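Local coordinates for 2-c-methyl-d-erythritol 4-phosphate cytidylyltransferase (Streptococcus pneumoniae, PDB 2VSH), which transfers the cytidylyl group of CTP to D-ribitol 5-phosphate, giving the CDP-activated ribitol needed for teichoic acid precursors, at residues K49-V54 against R76-K81; I3-L8 against P45-I50; K177-L182 against K199-K204. All blocks are in the same frame, centred on the assembly; numbering follows the deposited sequence. Where two conformers were deposited one is given.

Overall arrangement
Contacts 1 and 2 belong to one mixed sheet of seven strands, the core of this GT-A-like nucleotidyltransferase. Their centres lie about 9 Å apart. They share Lys49 and Ile50, which lead into strand 50-54. That strand runs between strand 3-9, of contact 2, and strand 77-81, of contact 1, at one side of the sheet. Contact 3 comes later in the chain. It packs helix 176-184 against helix 197-203, with its centre about 22 Å from that of contact 1 and about 20 Å from that of contact 2. Helix 86-100 touches all three contacts. Its N-terminal residues belong to the CTP site, as does Leu8 at the end of segment I3-L8.

Contact 1 (K49-V54 against R76-K81); sequences KIVVGV and RIIITK
Lys49 and Arg76 meet where the two strands begin, and with Ile78 they bury the largest areas in this contact. The Lys49 chain is bent at its second torsion (chi2 -63°). This brings CD of Lys49 to 3.6 Å from the carbonyl O of Arg76. The amine goes on to a hydrogen bond with Glu75 O. The same Arg76 O accepts a bond from Ile50 N at 2.8 Å. The Arg76 guanidinium makes weak hydrogen bonds to the backbone O of Glu48 and of Val42. CD1 of Ile78 reaches CG of Lys49 at 4.1 Å, the two side chains meeting at a slant.

The pairing is parallel and in regular register. Ile78 N gives a hydrogen bond to Ile50 O (2.9 Å), and Ile78 O takes one from Val52 N (2.7 Å). Farther along, Thr80 N binds Val52 O and Thr80 O receives Val54 N. Val51, Ile78 and Thr80 share one face of the sheet. Ile50, Val52, Ile77 and Ile79 share the other. There Ile79 lies alongside Val52, and its CD1 sits 3.7 Å from Val52 CB.

This is the strand pair of a beta-alpha-beta unit, joined through helix 59-69. Helix 86-100 packs on the face of Val51 and Thr80. Helices 33-42 and 59-69 pack on the opposite face. Strand 77-81 is outermost within the chain, while strand 50-54 uses the backbone of Val51 and Gly53 to pair with strand 3-9.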
loop_
_atom_site.group_PDB
_atom_site.type_symbol
_atom_site.label_atom_id
_atom_site.label_comp_id
_atom_site.label_asym_id
_atom_site.label_seq_id
_atom_site.Cartn_x
_atom_site.Cartn_y
_atom_site.Cartn_z
ATOM N N LYS A 49 -5.185 -14.207 -28.771
ATOM C CA LYS A 49 -3.900 -14.794 -28.365
ATOM C C LYS A 49 -3.532 -14.253 -27.014
ATOM O O LYS A 49 -3.957 -13.166 -26.651
ATOM C CB LYS A 49 -2.773 -14.435 -29.344
ATOM C CG LYS A 49 -2.871 -15.054 -30.719
ATOM C CD LYS A 49 -2.781 -16.563 -30.670
ATOM C CE LYS A 49 -2.591 -17.149 -32.054
ATOM N NZ LYS A 49 -3.183 -18.508 -32.128
ATOM N N ILE A 50 -2.690 -14.997 -26.299
ATOM C CA ILE A 50 -2.112 -14.552 -25.043
ATOM C C ILE A 50 -0.629 -14.320 -25.281
ATOM O O ILE A 50 0.120 -15.259 -25.551
ATOM C CB ILE A 50 -2.322 -15.601 -23.921
ATOM C CG1 ILE A 50 -3.822 -15.762 -23.667
ATOM C CG2 ILE A 50 -1.626 -15.146 -22.653
ATOM C CD1 ILE A 50 -4.201 -17.106 -23.075
ATOM N N VAL A 51 -0.231 -13.054 -25.247
ATOM C CA VAL A 51 1.115 -12.667 -25.644
ATOM C C VAL A 51 1.869 -12.323 -24.368
ATOM O O VAL A 51 1.453 -11.443 -23.614
ATOM C CB VAL A 51 1.124 -11.465 -26.631
ATOM C CG1 VAL A 51 2.533 -11.215 -27.150
ATOM C CG2 VAL A 51 0.147 -11.708 -27.796
ATOM N N VAL A 52 2.948 -13.058 -24.120
ATOM C CA VAL A 52 3.711 -12.930 -22.878
ATOM C C VAL A 52 5.088 -12.311 -23.143
ATOM O O VAL A 52 5.902 -12.870 -23.882
ATOM C CB VAL A 52 3.908 -14.306 -22.186
ATOM C CG1 VAL A 52 4.333 -14.114 -20.722
ATOM C CG2 VAL A 52 2.631 -15.153 -22.261
ATOM N N GLY A 53 5.346 -11.172 -22.507
ATOM C CA GLY A 53 6.627 -10.484 -22.632
ATOM C C GLY A 53 7.565 -10.934 -21.533
ATOM O O GLY A 53 7.315 -10.691 -20.368
ATOM N N VAL A 54 8.650 -11.588 -21.914
ATOM C CA VAL A 54 9.621 -12.119 -20.956
ATOM C C VAL A 54 11.002 -11.543 -21.276
ATOM O O VAL A 54 11.297 -11.219 -22.425
ATOM C CB VAL A 54 9.631 -13.685 -21.007
ATOM C CG1 VAL A 54 10.757 -14.256 -20.227
ATOM C CG2 VAL A 54 8.321 -14.249 -20.456
ATOM N N ARG A 76 -2.219 -20.953 -28.619
ATOM C CA ARG A 76 -2.892 -19.747 -28.138
ATOM C C ARG A 76 -1.919 -18.763 -27.482
ATOM O O ARG A 76 -2.276 -17.611 -27.223
ATOM C CB ARG A 76 -3.962 -20.115 -27.100
ATOM C CG ARG A 76 -4.930 -21.246 -27.506
ATOM C CD ARG A 76 -6.176 -20.760 -28.295
ATOM N NE ARG A 76 -6.538 -19.365 -28.048
ATOM C CZ ARG A 76 -7.111 -18.888 -26.941
ATOM N NH1 ARG A 76 -7.414 -19.671 -25.902
ATOM N NH2 ARG A 76 -7.381 -17.599 -26.871
ATOM N N ILE A 77 -0.707 -19.231 -27.182
ATOM C CA ILE A 77 0.251 -18.454 -26.407
ATOM C C ILE A 77 1.454 -18.082 -27.268
ATOM O O ILE A 77 1.995 -18.930 -27.967
ATOM C CB ILE A 77 0.700 -19.213 -25.140
ATOM C CG1 ILE A 77 -0.523 -19.479 -24.246
ATOM C CG2 ILE A 77 1.784 -18.415 -24.391
ATOM C CD1 ILE A 77 -0.388 -20.629 -23.276
ATOM N N ILE A 78 1.830 -16.803 -27.233
ATOM C CA ILE A 78 3.034 -16.306 -27.903
ATOM C C ILE A 78 3.961 -15.755 -26.827
ATOM O O ILE A 78 3.595 -14.828 -26.109
ATOM C CB ILE A 78 2.712 -15.214 -28.987
ATOM C CG1 ILE A 78 1.917 -15.822 -30.150
ATOM C CG2 ILE A 78 3.987 -14.564 -29.511
ATOM C CD1 ILE A 78 1.218 -14.784 -31.073
ATOM N N ILE A 79 5.135 -16.372 -26.691
ATOM C CA ILE A 79 6.217 -15.818 -25.872
ATOM C C ILE A 79 7.070 -14.873 -26.718
ATOM O O ILE A 79 7.521 -15.241 -27.807
ATOM C CB ILE A 79 7.122 -16.927 -25.252
ATOM C CG1 ILE A 79 6.279 -18.008 -24.553
ATOM C CG2 ILE A 79 8.142 -16.312 -24.267
ATOM C CD1 ILE A 79 5.452 -17.521 -23.330
ATOM N N THR A 80 7.290 -13.659 -26.221
ATOM C CA THR A 80 8.136 -12.691 -26.934
ATOM C C THR A 80 9.074 -11.959 -25.976
ATOM O O THR A 80 8.845 -11.943 -24.763
ATOM C CB THR A 80 7.301 -11.707 -27.816
ATOM O OG1 THR A 80 8.156 -11.053 -28.766
ATOM C CG2 THR A 80 6.554 -10.665 -26.966
ATOM N N LYS A 81 10.152 -11.402 -26.521
ATOM C CA LYS A 81 11.108 -10.646 -25.732
ATOM C C LYS A 81 10.500 -9.344 -25.222
ATOM O O LYS A 81 10.049 -8.515 -26.010
ATOM C CB LYS A 81 12.371 -10.364 -26.548
ATOM C CG LYS A 81 13.501 -9.761 -25.744
ATOM C CD LYS A 81 14.749 -9.596 -26.589
ATOM C CE LYS A 81 15.785 -8.761 -25.846
ATOM N NZ LYS A 81 17.070 -8.637 -26.591
#

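Contact 2 (I3-L8 against P45-I50); sequences IYAGIL and PSIEKI
Tyr4 places its ring beside its own backbone N (chi1 -61°), and Glu48 extends CG away from its N (chi1 179°). These torsions set the two side chains next to each other, pointing the same way. CE2 of Tyr4 is 3.6 Å from CG of Glu48. The touch is with the aliphatic CB and CG of Glu48. The carboxylate plane stands 86° from that of the ring, and OE1 bonds to the hydroxyl of Tyr100. Lys49 CB comes to the ring edge, in plane, 3.7 Å from Tyr4 CD2.

Two backbone bonds tie the segments. Glu48 N donates to Ile3 O at 2.7 Å. Ala5 N donates to Lys49 O at 3.0 Å. A water extends the pairing: it accepts from Ile3 N (2.9 Å) and donates to Ser46 O (2.7 Å). Ile3 CG2 meets Ile47 CD1 at 3.7 Å, the two side chains crossing at about a right angle. Ala5 CB rests 4.1 Å from Ile50 CG1.

Here the loop after helix 33-42 turns into strand 50-54 and joins the sheet beside strand 3-9. Phe41 of helix 33-42 packs on Ala5, and Ile97 of helix 86-100 packs on Tyr4. Strand 108-113 pairs with the other edge of strand 3-9, through Tyr4 and Gly6.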
loop_
_atom_site.group_PDB
_atom_site.type_symbol
_atom_site.label_atom_id
_atom_site.label_comp_id
_atom_site.label_asym_id
_atom_site.label_seq_id
_atom_site.Cartn_x
_atom_site.Cartn_y
_atom_site.Cartn_z
ATOM N N ILE A 3 -9.144 -9.099 -29.518
ATOM C CA ILE A 3 -8.767 -8.808 -28.148
ATOM C C ILE A 3 -7.636 -9.764 -27.774
ATOM O O ILE A 3 -7.765 -10.986 -27.918
ATOM C CB ILE A 3 -9.940 -8.989 -27.150
ATOM C CG1 ILE A 3 -11.131 -8.111 -27.529
ATOM C CG2 ILE A 3 -9.477 -8.665 -25.741
ATOM C CD1 ILE A 3 -12.449 -8.542 -26.883
ATOM N N TYR A 4 -6.526 -9.197 -27.319
ATOM C CA TYR A 4 -5.360 -9.973 -26.912
ATOM C C TYR A 4 -5.115 -9.798 -25.425
ATOM O O TYR A 4 -5.489 -8.773 -24.838
ATOM C CB TYR A 4 -4.128 -9.514 -27.704
ATOM C CG TYR A 4 -4.289 -9.715 -29.208
ATOM C CD1 TYR A 4 -4.775 -8.691 -30.026
ATOM C CD2 TYR A 4 -3.995 -10.936 -29.791
ATOM C CE1 TYR A 4 -4.934 -8.885 -31.424
ATOM C CE2 TYR A 4 -4.153 -11.141 -31.157
ATOM C CZ TYR A 4 -4.620 -10.114 -31.968
ATOM O OH TYR A 4 -4.779 -10.336 -33.312
ATOM N N ALA A 5 -4.503 -10.803 -24.803
ATOM C CA ALA A 5 -3.945 -10.612 -23.476
ATOM C C ALA A 5 -2.471 -10.286 -23.656
ATOM O O ALA A 5 -1.788 -10.901 -24.497
ATOM C CB ALA A 5 -4.126 -11.847 -22.598
ATOM N N GLY A 6 -2.003 -9.302 -22.881
ATOM C CA GLY A 6 -0.592 -8.889 -22.849
ATOM C C GLY A 6 -0.025 -9.099 -21.457
ATOM O O GLY A 6 -0.174 -8.245 -20.575
ATOM N N ILE A 7 0.654 -10.227 -21.263
ATOM C CA ILE A 7 1.174 -10.604 -19.945
ATOM C C ILE A 7 2.609 -10.084 -19.754
ATOM O O ILE A 7 3.538 -10.473 -20.498
ATOM C CB ILE A 7 1.073 -12.146 -19.717
ATOM C CG1 ILE A 7 -0.362 -12.653 -19.987
ATOM C CG2 ILE A 7 1.577 -12.542 -18.327
ATOM C CD1 ILE A 7 -1.480 -12.003 -19.136
ATOM N N LEU A 8 2.774 -9.204 -18.761
ATOM C CA LEU A 8 4.034 -8.530 -18.488
ATOM C C LEU A 8 4.830 -9.334 -17.501
ATOM O O LEU A 8 4.524 -9.370 -16.301
ATOM C CB LEU A 8 3.787 -7.105 -17.982
ATOM C CG LEU A 8 3.122 -6.221 -19.043
ATOM C CD1 LEU A 8 2.319 -5.119 -18.408
ATOM C CD2 LEU A 8 4.176 -5.658 -19.992
ATOM N N PRO A 45 -13.328 -16.901 -23.760
ATOM C CA PRO A 45 -13.538 -17.151 -25.188
ATOM C C PRO A 45 -13.237 -15.968 -26.109
ATOM O O PRO A 45 -13.001 -16.187 -27.295
ATOM C CB PRO A 45 -15.015 -17.549 -25.270
ATOM C CG PRO A 45 -15.640 -16.962 -24.069
ATOM C CD PRO A 45 -14.584 -17.042 -22.999
ATOM N N SER A 46 -13.240 -14.742 -25.591
ATOM C CA SER A 46 -13.102 -13.571 -26.484
ATOM C C SER A 46 -11.643 -13.153 -26.751
ATOM O O SER A 46 -11.392 -12.235 -27.528
ATOM C CB SER A 46 -13.953 -12.393 -25.995
ATOM O OG SER A 46 -13.463 -11.857 -24.773
ATOM N N ILE A 47 -10.690 -13.852 -26.136
ATOM C CA ILE A 47 -9.259 -13.576 -26.304
ATOM C C ILE A 47 -8.706 -14.341 -27.507
ATOM O O ILE A 47 -8.820 -15.569 -27.563
ATOM C CB ILE A 47 -8.448 -13.976 -25.024
ATOM C CG1 ILE A 47 -8.901 -13.169 -23.793
ATOM C CG2 ILE A 47 -6.919 -13.846 -25.241
ATOM C CD1 ILE A 47 -8.592 -11.682 -23.836
ATOM N N GLU A 48 -8.095 -13.625 -28.447
ATOM C CA GLU A 48 -7.486 -14.238 -29.628
ATOM C C GLU A 48 -6.159 -14.945 -29.295
ATOM O O GLU A 48 -6.021 -16.143 -29.524
ATOM C CB GLU A 48 -7.287 -13.171 -30.717
ATOM C CG GLU A 48 -6.644 -13.666 -32.004
ATOM C CD GLU A 48 -7.492 -14.629 -32.836
ATOM O OE1 GLU A 48 -6.992 -15.034 -33.915
ATOM O OE2 GLU A 48 -8.634 -14.981 -32.456
ATOM N N LYS A 49 -5.185 -14.207 -28.771
ATOM C CA LYS A 49 -3.900 -14.794 -28.365
ATOM C C LYS A 49 -3.532 -14.253 -27.014
ATOM O O LYS A 49 -3.957 -13.166 -26.651
ATOM C CB LYS A 49 -2.773 -14.435 -29.344
ATOM C CG LYS A 49 -2.871 -15.054 -30.719
ATOM C CD LYS A 49 -2.781 -16.563 -30.670
ATOM C CE LYS A 49 -2.591 -17.149 -32.054
ATOM N NZ LYS A 49 -3.183 -18.508 -32.128
ATOM N N ILE A 50 -2.690 -14.997 -26.299
ATOM C CA ILE A 50 -2.112 -14.552 -25.043
ATOM C C ILE A 50 -0.629 -14.320 -25.281
ATOM O O ILE A 50 0.120 -15.259 -25.551
ATOM C CB ILE A 50 -2.322 -15.601 -23.921
ATOM C CG1 ILE A 50 -3.822 -15.762 -23.667
ATOM C CG2 ILE A 50 -1.626 -15.146 -22.653
ATOM C CD1 ILE A 50 -4.201 -17.106 -23.075
HETATM O O HOH W 1 -10.670 -11.464 -29.988
#

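Contact 3 (K177-L182 against K199-K204); sequences KDFMDL and KIFVIK
Ile200 meets Leu182 first: its CG2 branch lies 3.8 Å from Leu182 CB. Its other branch ends at CD1, which is 4.4 Å from Phe179 CE2, a looser touch.

Phe201 comes next and reaches over to helix 176-184. Its CG stands beside the backbone N (chi1 -75°), which carries the ring across to segment 177-182. Leu182 CD1 sits over one face of this ring. It is 3.9 Å from the ring centroid and 16° off the normal, a CH-pi contact. Asp178 CB approaches the ring edge, near its plane, 3.8 Å from Phe201 CE2. The far end of the ring abuts the helix backbone, with Phe201 CZ 3.7 Å from Phe179 N. Phe201 CE1 also lies at the edge of the Phe179 ring, and the two side chains cross at about a right angle. The Phe201 ring is thus held by contacts on a face and along its rim.

Lys204, the first residue past the helix, completes the contact. Its CG packs 3.8 Å from Leu182 CD2, and the two side chains run past each other in opposite directions. Its amine bonds to Ser185 OG. No hydrogen bond joins the two segments.

The short helix axes pass 10.4 Å apart and cross at 71°. Phe174 of strand 165-175 meets both phenylalanine rings, and Val208 of strand 208-212 touches Phe201. Helix 86-100 packs on Phe179 through Ile90 and Ile94, and Ile200 touches Asn87 of the same helix, a residue of the CTP site. On helix 197-203, Val202 packs on Ile156 of the second subunit.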
loop_
_atom_site.group_PDB
_atom_site.type_symbol
_atom_site.label_atom_id
_atom_site.label_comp_id
_atom_site.label_asym_id
_atom_site.label_seq_id
_atom_site.Cartn_x
_atom_site.Cartn_y
_atom_site.Cartn_z
ATOM N N LYS A 177 -3.073 0.332 -31.148
ATOM C CA LYS A 177 -2.649 1.491 -31.951
ATOM C C LYS A 177 -2.582 2.750 -31.097
ATOM O O LYS A 177 -1.610 3.519 -31.206
ATOM C CB LYS A 177 -3.587 1.714 -33.149
ATOM C CG LYS A 177 -3.089 2.724 -34.200
ATOM C CD LYS A 177 -4.185 3.042 -35.231
ATOM C CE LYS A 177 -3.744 4.064 -36.313
ATOM N NZ LYS A 177 -3.364 5.422 -35.803
ATOM N N ASP A 178 -3.592 2.937 -30.235
ATOM C CA ASP A 178 -3.647 4.083 -29.339
ATOM C C ASP A 178 -2.429 4.152 -28.424
ATOM O O ASP A 178 -1.821 5.219 -28.290
ATOM C CB ASP A 178 -4.918 4.078 -28.497
ATOM C CG ASP A 178 -6.135 4.566 -29.265
ATOM O OD1 ASP A 178 -6.030 4.790 -30.496
ATOM O OD2 ASP A 178 -7.190 4.717 -28.628
ATOM N N PHE A 179 -2.067 3.032 -27.800
ATOM C CA PHE A 179 -0.861 3.010 -26.975
ATOM C C PHE A 179 0.385 3.346 -27.798
ATOM O O PHE A 179 1.220 4.129 -27.353
ATOM C CB PHE A 179 -0.673 1.664 -26.270
ATOM C CG PHE A 179 0.610 1.569 -25.496
ATOM C CD1 PHE A 179 1.783 1.144 -26.121
ATOM C CD2 PHE A 179 0.653 1.924 -24.146
ATOM C CE1 PHE A 179 2.978 1.054 -25.417
ATOM C CE2 PHE A 179 1.845 1.837 -23.428
ATOM C CZ PHE A 179 3.010 1.412 -24.065
ATOM N N MET A 180 0.520 2.743 -28.979
ATOM C CA MET A 180 1.678 3.019 -29.833
ATOM C C MET A 180 1.816 4.487 -30.198
ATOM O O MET A 180 2.892 5.063 -30.047
ATOM C CB MET A 180 1.676 2.151 -31.096
ATOM C CG MET A 180 1.735 0.661 -30.792
ATOM S SD MET A 180 3.306 0.115 -30.073
ATOM C CE MET A 180 4.249 -0.207 -31.566
ATOM N N ASP A 181 0.728 5.091 -30.680
ATOM C CA ASP A 181 0.728 6.502 -31.023
ATOM C C ASP A 181 1.137 7.428 -29.866
ATOM O O ASP A 181 1.985 8.298 -30.041
ATOM C CB ASP A 181 -0.638 6.901 -31.598
ATOM C CG ASP A 181 -0.903 6.265 -32.958
ATOM O OD1 ASP A 181 0.071 5.771 -33.572
ATOM O OD2 ASP A 181 -2.067 6.259 -33.415
ATOM N N LEU A 182 0.540 7.235 -28.695
ATOM C CA LEU A 182 0.810 8.102 -27.547
ATOM C C LEU A 182 2.204 7.890 -26.965
ATOM O O LEU A 182 2.901 8.850 -26.649
ATOM C CB LEU A 182 -0.230 7.872 -26.454
ATOM C CG LEU A 182 -1.661 8.282 -26.766
ATOM C CD1 LEU A 182 -2.475 8.038 -25.525
ATOM C CD2 LEU A 182 -1.737 9.758 -27.217
ATOM N N LYS A 199 -1.198 6.290 -17.106
ATOM C CA LYS A 199 -0.684 7.666 -16.922
ATOM C C LYS A 199 -0.472 8.392 -18.258
ATOM O O LYS A 199 -0.759 9.579 -18.377
ATOM C CB LYS A 199 0.615 7.642 -16.097
ATOM C CG LYS A 199 1.321 8.982 -15.893
ATOM C CD LYS A 199 0.412 10.039 -15.276
ATOM C CE LYS A 199 1.154 11.331 -14.970
ATOM N NZ LYS A 199 2.041 11.188 -13.770
ATOM N N ILE A 200 0.019 7.667 -19.259
ATOM C CA ILE A 200 0.270 8.230 -20.585
ATOM C C ILE A 200 -1.047 8.662 -21.217
ATOM O O ILE A 200 -1.117 9.734 -21.790
ATOM C CB ILE A 200 0.997 7.233 -21.506
ATOM C CG1 ILE A 200 2.369 6.857 -20.922
ATOM C CG2 ILE A 200 1.156 7.787 -22.932
ATOM C CD1 ILE A 200 3.032 5.712 -21.671
ATOM N N PHE A 201 -2.084 7.829 -21.106
ATOM C CA PHE A 201 -3.421 8.194 -21.594
ATOM C C PHE A 201 -3.976 9.387 -20.806
ATOM O O PHE A 201 -4.504 10.333 -21.394
ATOM C CB PHE A 201 -4.392 6.984 -21.541
ATOM C CG PHE A 201 -4.159 5.946 -22.635
ATOM C CD1 PHE A 201 -3.121 5.014 -22.527
ATOM C CD2 PHE A 201 -4.990 5.893 -23.747
ATOM C CE1 PHE A 201 -2.891 4.042 -23.534
ATOM C CE2 PHE A 201 -4.784 4.930 -24.772
ATOM C CZ PHE A 201 -3.721 4.000 -24.655
ATOM N N VAL A 202 -3.844 9.351 -19.479
ATOM C CA VAL A 202 -4.370 10.421 -18.613
ATOM C C VAL A 202 -3.761 11.801 -18.939
ATOM O O VAL A 202 -4.489 12.791 -19.124
ATOM C CB VAL A 202 -4.230 10.041 -17.099
ATOM C CG1 VAL A 202 -4.472 11.214 -16.189
ATOM C CG2 VAL A 202 -5.191 8.915 -16.753
ATOM N N ILE A 203 -2.439 11.847 -19.049
ATOM C CA ILE A 203 -1.721 13.100 -19.300
ATOM C C ILE A 203 -1.943 13.648 -20.713
ATOM O O ILE A 203 -1.802 14.851 -20.945
ATOM C CB ILE A 203 -0.198 13.003 -18.945
ATOM C CG1 ILE A 203 0.384 14.402 -18.727
ATOM C CG2 ILE A 203 0.604 12.209 -19.995
ATOM C CD1 ILE A 203 1.727 14.400 -18.024
ATOM N N LYS A 204 -2.285 12.758 -21.643
ATOM C CA LYS A 204 -2.668 13.154 -22.998
ATOM C C LYS A 204 -4.136 13.530 -23.120
ATOM O O LYS A 204 -4.647 13.686 -24.231
ATOM C CB LYS A 204 -2.311 12.048 -23.998
ATOM C CG LYS A 204 -0.816 11.805 -24.152
ATOM C CD LYS A 204 -0.108 13.005 -24.780
ATOM C CE LYS A 204 1.356 12.701 -25.079
ATOM N NZ LYS A 204 1.930 13.689 -26.054
#